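Local coordinates for protein phosphoribosylaminoimidazole carboxylase, ATPase subunit (Thermotoga maritima, PDB 3AX6) that probably catalyses the ATP-dependent joining of bicarbonate to 5-aminoimidazole ribonucleotide, giving N5-carboxyaminoimidazole ribonucleotide in purine biosynthesis, at residues 337-340 against 341-344; 29-33 against 34-38. All coordinates share one frame; numbering follows the deposited sequence.

Contact 1. Residues 337-340 against 341-344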
ATOM      1  N   GLU A 337      17.197 -11.531   9.010  1.00 36.10           N
ATOM      2  CA  GLU A 337      17.912 -11.660  10.280  1.00 35.65           C
ATOM      3  C   GLU A 337      17.840 -10.401  11.138  1.00 33.62           C
ATOM      4  O   GLU A 337      18.045  -9.292  10.647  1.00 32.83           O
ATOM      5  CB  GLU A 337      19.382 -12.031  10.044  1.00 38.94           C
ATOM      6  CG  GLU A 337      20.163 -11.045   9.186  1.00 45.04           C
ATOM      7  CD  GLU A 337      21.668 -11.298   9.217  1.00 48.77           C
ATOM      8  OE1 GLU A 337      22.401 -10.622   8.460  1.00 49.78           O
ATOM      9  OE2 GLU A 337      22.117 -12.167  10.002  1.00 50.35           O
ATOM     10  N   THR A 338      17.531 -10.568  12.419  1.00 30.69           N
ATOM     11  CA  THR A 338      17.464  -9.417  13.305  1.00 28.73           C
ATOM     12  C   THR A 338      18.808  -9.216  14.002  1.00 28.80           C
ATOM     13  O   THR A 338      19.588 -10.158  14.172  1.00 26.61           O
ATOM     14  CB  THR A 338      16.376  -9.564  14.387  1.00 27.31           C
ATOM     15  OG1 THR A 338      16.267  -8.330  15.110  1.00 23.40           O
ATOM     16  CG2 THR A 338      16.733 -10.671  15.369  1.00 27.42           C
ATOM     17  N   ARG A 339      19.053  -7.976  14.406  1.00 28.27           N
ATOM     18  CA  ARG A 339      20.283  -7.585  15.078  1.00 29.62           C
ATOM     19  C   ARG A 339      20.008  -6.315  15.893  1.00 28.70           C
ATOM     20  O   ARG A 339      19.341  -5.393  15.419  1.00 28.20           O
ATOM     21  CB  ARG A 339      21.366  -7.342  14.026  1.00 30.72           C
ATOM     22  CG  ARG A 339      22.662  -6.769  14.543  1.00 34.59           C
ATOM     23  CD  ARG A 339      23.751  -6.995  13.511  1.00 36.50           C
ATOM     24  NE  ARG A 339      24.031  -8.422  13.371  1.00 37.41           N
ATOM     25  CZ  ARG A 339      24.948  -9.079  14.073  1.00 34.60           C
ATOM     26  NH1 ARG A 339      25.118 -10.378  13.880  1.00 34.21           N
ATOM     27  NH2 ARG A 339      25.712  -8.436  14.943  1.00 34.21           N
ATOM     28  N   PRO A 340      20.519  -6.253  17.132  1.00 27.73           N
ATOM     29  CA  PRO A 340      20.297  -5.076  17.974  1.00 26.85           C
ATOM     30  C   PRO A 340      20.372  -3.745  17.227  1.00 26.14           C
ATOM     31  O   PRO A 340      21.278  -3.514  16.426  1.00 25.23           O
ATOM     32  CB  PRO A 340      21.385  -5.210  19.038  1.00 27.43           C
ATOM     33  CG  PRO A 340      21.480  -6.693  19.213  1.00 27.36           C
ATOM     34  CD  PRO A 340      21.447  -7.198  17.782  1.00 27.47           C
ATOM     35  N   TYR A 341      19.380  -2.891  17.473  1.00 25.47           N
ATOM     36  CA  TYR A 341      19.313  -1.554  16.885  1.00 25.09           C
ATOM     37  C   TYR A 341      19.008  -1.480  15.400  1.00 24.08           C
ATOM     38  O   TYR A 341      18.676  -0.407  14.893  1.00 23.51           O
ATOM     39  CB  TYR A 341      20.609  -0.798  17.196  1.00 26.05           C
ATOM     40  CG  TYR A 341      21.013  -0.941  18.647  1.00 28.07           C
ATOM     41  CD1 TYR A 341      20.215  -0.417  19.671  1.00 29.91           C
ATOM     42  CD2 TYR A 341      22.146  -1.673  19.005  1.00 30.43           C
ATOM     43  CE1 TYR A 341      20.534  -0.628  21.022  1.00 31.25           C
ATOM     44  CE2 TYR A 341      22.474  -1.890  20.347  1.00 31.48           C
ATOM     45  CZ  TYR A 341      21.664  -1.368  21.347  1.00 32.28           C
ATOM     46  OH  TYR A 341      21.982  -1.600  22.664  1.00 33.96           O
ATOM     47  N   ARG A 342      19.110  -2.603  14.697  1.00 23.89           N
ATOM     48  CA  ARG A 342      18.817  -2.607  13.265  1.00 23.09           C
ATOM     49  C   ARG A 342      17.340  -2.284  13.022  1.00 23.10           C
ATOM     50  O   ARG A 342      16.472  -2.685  13.801  1.00 23.22           O
ATOM     51  CB  ARG A 342      19.132  -3.971  12.649  1.00 24.27           C
ATOM     52  CG  ARG A 342      18.668  -4.094  11.207  1.00 23.72           C
ATOM     53  CD  ARG A 342      18.833  -5.503  10.672  1.00 25.70           C
ATOM     54  NE  ARG A 342      20.234  -5.890  10.534  1.00 25.95           N
ATOM     55  CZ  ARG A 342      20.640  -7.032   9.990  1.00 26.65           C
ATOM     56  NH1 ARG A 342      19.747  -7.899   9.532  1.00 25.74           N
ATOM     57  NH2 ARG A 342      21.935  -7.309   9.903  1.00 24.37           N
ATOM     58  N   LYS A 343      17.059  -1.558  11.943  1.00 21.45           N
ATOM     59  CA  LYS A 343      15.685  -1.211  11.608  1.00 20.92           C
ATOM     60  C   LYS A 343      14.980  -2.422  10.978  1.00 20.90           C
ATOM     61  O   LYS A 343      15.274  -2.808   9.847  1.00 21.53           O
ATOM     62  CB  LYS A 343      15.653  -0.019  10.644  1.00 20.00           C
ATOM     63  CG  LYS A 343      16.094   1.298  11.265  1.00 24.05           C
ATOM     64  CD  LYS A 343      15.857   2.485  10.326  1.00 26.33           C
ATOM     65  CE  LYS A 343      16.377   3.796  10.929  1.00 27.70           C
ATOM     66  NZ  LYS A 343      16.132   4.996  10.068  1.00 26.72           N
HETATM   67  N   MSE A 344      14.052  -3.014  11.724  1.00 19.19           N
HETATM   68  CA  MSE A 344      13.307  -4.177  11.256  1.00 18.72           C
HETATM   69  C   MSE A 344      11.934  -3.790  10.710  1.00 17.82           C
HETATM   70  O   MSE A 344      11.255  -4.598  10.085  1.00 19.26           O
HETATM   71  CB  MSE A 344      13.141  -5.177  12.399  1.00 18.76           C
HETATM   72  CG  MSE A 344      14.456  -5.706  12.953  1.00 19.72           C
HETATM   73 SE   MSE A 344      15.521  -6.535  11.570  1.00 23.97          SE
HETATM   74  CE  MSE A 344      14.680  -8.287  11.562  1.00 16.82           C
TER

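Contact 2. Residues 29-33 against 34-38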
ATOM      1  N   VAL A  29      16.484  -3.629 -10.420  1.00 21.01           N
ATOM      2  CA  VAL A  29      17.203  -3.249  -9.197  1.00 19.46           C
ATOM      3  C   VAL A  29      18.689  -3.658  -9.196  1.00 18.86           C
ATOM      4  O   VAL A  29      19.050  -4.743  -9.647  1.00 16.13           O
ATOM      5  CB  VAL A  29      16.515  -3.880  -7.936  1.00 17.87           C
ATOM      6  CG1 VAL A  29      17.413  -3.758  -6.719  1.00 17.01           C
ATOM      7  CG2 VAL A  29      15.178  -3.208  -7.668  1.00 16.19           C
ATOM      8  N   LEU A  30      19.539  -2.771  -8.688  1.00 17.74           N
ATOM      9  CA  LEU A  30      20.967  -3.041  -8.594  1.00 18.85           C
ATOM     10  C   LEU A  30      21.341  -3.011  -7.119  1.00 18.62           C
ATOM     11  O   LEU A  30      21.160  -1.996  -6.446  1.00 15.96           O
ATOM     12  CB  LEU A  30      21.783  -2.001  -9.367  1.00 18.65           C
ATOM     13  CG  LEU A  30      23.312  -2.169  -9.334  1.00 20.70           C
ATOM     14  CD1 LEU A  30      23.930  -1.394 -10.491  1.00 19.29           C
ATOM     15  CD2 LEU A  30      23.891  -1.680  -7.989  1.00 19.71           C
ATOM     16  N   ASP A  31      21.854  -4.136  -6.626  1.00 19.67           N
ATOM     17  CA  ASP A  31      22.237  -4.271  -5.227  1.00 19.97           C
ATOM     18  C   ASP A  31      23.283  -5.392  -5.112  1.00 20.61           C
ATOM     19  O   ASP A  31      23.180  -6.413  -5.800  1.00 22.06           O
ATOM     20  CB  ASP A  31      20.996  -4.607  -4.398  1.00 19.47           C
ATOM     21  CG  ASP A  31      21.202  -4.376  -2.918  1.00 22.03           C
ATOM     22  OD1 ASP A  31      21.073  -3.212  -2.469  1.00 21.70           O
ATOM     23  OD2 ASP A  31      21.503  -5.361  -2.205  1.00 21.39           O
ATOM     24  N   PRO A  32      24.299  -5.218  -4.248  1.00 19.13           N
ATOM     25  CA  PRO A  32      25.352  -6.227  -4.072  1.00 21.50           C
ATOM     26  C   PRO A  32      24.945  -7.513  -3.362  1.00 23.24           C
ATOM     27  O   PRO A  32      25.732  -8.455  -3.268  1.00 23.97           O
ATOM     28  CB  PRO A  32      26.438  -5.463  -3.322  1.00 17.48           C
ATOM     29  CG  PRO A  32      25.659  -4.517  -2.500  1.00 20.93           C
ATOM     30  CD  PRO A  32      24.607  -4.011  -3.464  1.00 18.33           C
ATOM     31  N   THR A  33      23.713  -7.555  -2.872  1.00 25.96           N
ATOM     32  CA  THR A  33      23.211  -8.736  -2.184  1.00 27.15           C
ATOM     33  C   THR A  33      22.176  -9.484  -3.024  1.00 28.06           C
ATOM     34  O   THR A  33      21.122  -8.943  -3.358  1.00 27.93           O
ATOM     35  CB  THR A  33      22.563  -8.356  -0.843  1.00 27.64           C
ATOM     36  OG1 THR A  33      23.525  -7.682  -0.021  1.00 27.00           O
ATOM     37  CG2 THR A  33      22.049  -9.603  -0.124  1.00 27.23           C
ATOM     38  N   PRO A  34      22.471 -10.742  -3.383  1.00 28.85           N
ATOM     39  CA  PRO A  34      21.535 -11.537  -4.182  1.00 29.06           C
ATOM     40  C   PRO A  34      20.191 -11.633  -3.473  1.00 29.54           C
ATOM     41  O   PRO A  34      20.134 -11.708  -2.247  1.00 30.20           O
ATOM     42  CB  PRO A  34      22.232 -12.889  -4.280  1.00 28.02           C
ATOM     43  CG  PRO A  34      23.678 -12.510  -4.265  1.00 28.61           C
ATOM     44  CD  PRO A  34      23.727 -11.478  -3.167  1.00 28.11           C
ATOM     45  N   ARG A  35      19.110 -11.634  -4.243  1.00 31.69           N
ATOM     46  CA  ARG A  35      17.776 -11.715  -3.662  1.00 32.37           C
ATOM     47  C   ARG A  35      17.607 -10.673  -2.560  1.00 30.56           C
ATOM     48  O   ARG A  35      17.233 -10.990  -1.429  1.00 30.77           O
ATOM     49  CB  ARG A  35      17.520 -13.122  -3.108  1.00 36.30           C
ATOM     50  CG  ARG A  35      17.376 -14.186  -4.185  1.00 42.53           C
ATOM     51  CD  ARG A  35      17.285 -15.596  -3.600  1.00 47.86           C
ATOM     52  NE  ARG A  35      16.143 -15.776  -2.704  1.00 53.08           N
ATOM     53  CZ  ARG A  35      14.871 -15.591  -3.052  1.00 56.69           C
ATOM     54  NH1 ARG A  35      14.557 -15.214  -4.286  1.00 58.30           N
ATOM     55  NH2 ARG A  35      13.906 -15.791  -2.161  1.00 57.79           N
ATOM     56  N   SER A  36      17.905  -9.424  -2.900  1.00 28.49           N
ATOM     57  CA  SER A  36      17.760  -8.325  -1.958  1.00 25.33           C
ATOM     58  C   SER A  36      16.268  -8.084  -1.782  1.00 22.82           C
ATOM     59  O   SER A  36      15.463  -8.539  -2.589  1.00 21.91           O
ATOM     60  CB  SER A  36      18.429  -7.063  -2.506  1.00 25.46           C
ATOM     61  OG  SER A  36      17.904  -6.716  -3.778  1.00 24.98           O
ATOM     62  N   PRO A  37      15.879  -7.373  -0.718  1.00 22.37           N
ATOM     63  CA  PRO A  37      14.464  -7.091  -0.468  1.00 20.76           C
ATOM     64  C   PRO A  37      13.754  -6.496  -1.692  1.00 19.63           C
ATOM     65  O   PRO A  37      12.632  -6.880  -2.018  1.00 17.69           O
ATOM     66  CB  PRO A  37      14.518  -6.117   0.705  1.00 21.56           C
ATOM     67  CG  PRO A  37      15.726  -6.595   1.463  1.00 21.66           C
ATOM     68  CD  PRO A  37      16.725  -6.832   0.364  1.00 21.49           C
ATOM     69  N   ALA A  38      14.420  -5.567  -2.369  1.00 18.10           N
ATOM     70  CA  ALA A  38      13.842  -4.918  -3.539  1.00 16.58           C
ATOM     71  C   ALA A  38      13.897  -5.804  -4.768  1.00 17.37           C
ATOM     72  O   ALA A  38      12.929  -5.885  -5.523  1.00 16.21           O
ATOM     73  CB  ALA A  38      14.560  -3.604  -3.814  1.00 17.95           C
TER

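Contact 1. Residues 337-340 against 341-344
Arg-342 folds back across a tight turn onto Arg-339 and Glu-337, a worked example of how a reversal of the chain lets residues three to five apart share one surface. The turn is a type II beta turn from Arg-339 to Arg-342, with Pro-340 and Tyr-341 at its corners, Tyr-341 taking a positive phi of 71°. It is closed by the bond from Arg-342 N to Arg-339 O, 2.9 Å long. Followed outward, Arg-342 begins with CB lying 3.1 Å from Arg-339 O. CG stands opposite the backbone N (chi1 172°), and a bend at chi3 swings the guanidinium back beside Glu-337 and Arg-339, with CD next to Glu-337 O. NE comes 3.9 Å from Arg-339 CB, which sits over one face of the guanidinium, toward its rim. At the tip, NH1 lies beside Glu-337 O and CG, too poorly angled to the carbonyl for a hydrogen bond, while NH2 reaches Glu-337 OE1 at 3.6 Å in a long salt bridge. OE1 meets the guanidinium at its edge, in plane, although the carboxylate itself is turned 71° from it. On the buried side the selenomethionine Met-344 crosses Thr-338 at about a right angle, its CE 3.5 Å from Thr-338 CB. The turn leads into strand 343-350: Tyr-341 and Arg-342 make backbone bonds to Gly-306, beyond strand 299-305, and both Thr-338 and Met-344 pack on Val-370 of strand 369-372.

Contact 2. Residues 29-33 against 34-38
With CG opposite the backbone N (chi1 -163°), Asp-31 turns its carboxylate toward Ser-36, whose OG is set between its own N and carbonyl carbon (chi1 56°). Asp-31 OD2 lies 3.5 Å from Ser-36 CB, so the carboxylate meets the serine at its methylene and not at its hydroxyl. That same OD2 accepts from Thr-33 N, two residues on, at 3.2 Å, closing an Asx turn; the N-H arrives from above the carboxylate plane, 36° out of it. OD1 is bonded to Gly-9 N, so the carboxylate is held at both oxygens. An alanine replacing Asp-31 is likely to leave the backbone N-H groups of Thr-33 and Gly-9 without their acceptor and the turn less firmly set. Ser-36 is the N-cap of the next helix, its OG bonded to Gly-39 N and Gln-45 OE1. Further back along the strand, Val-29 CG2 rests against Ala-38 CB at 3.9 Å. The contact joins strand 26-31 to helix 37-41 within a beta-alpha-beta unit that ends in strand 44-47, and Val-29 and Ala-38 together meet Thr-17 of helix 11-22.

In the fold
Both contacts bend the chain beside a strand, before it in contact 1 and after it in contact 2, yet they share no element: contact 1 belongs to the C-terminal domain and enters the antiparallel sheet, contact 2 to the N-terminal Rossmann-like domain and its parallel sheet. Their centres are about 18 Å apart and their nearest atoms about 9 Å. Each is partly buried. In 337-344 the charged groups gather on the surface, while Thr-338 and the selenomethionine are buried. In 29-38 the carboxylate and hydroxyl are buried, the one met by backbone N-H groups, the other by one backbone N-H and the side chain of Gln-45, while Pro-32, Thr-33, Pro-34 and Arg-35 lie at the surface.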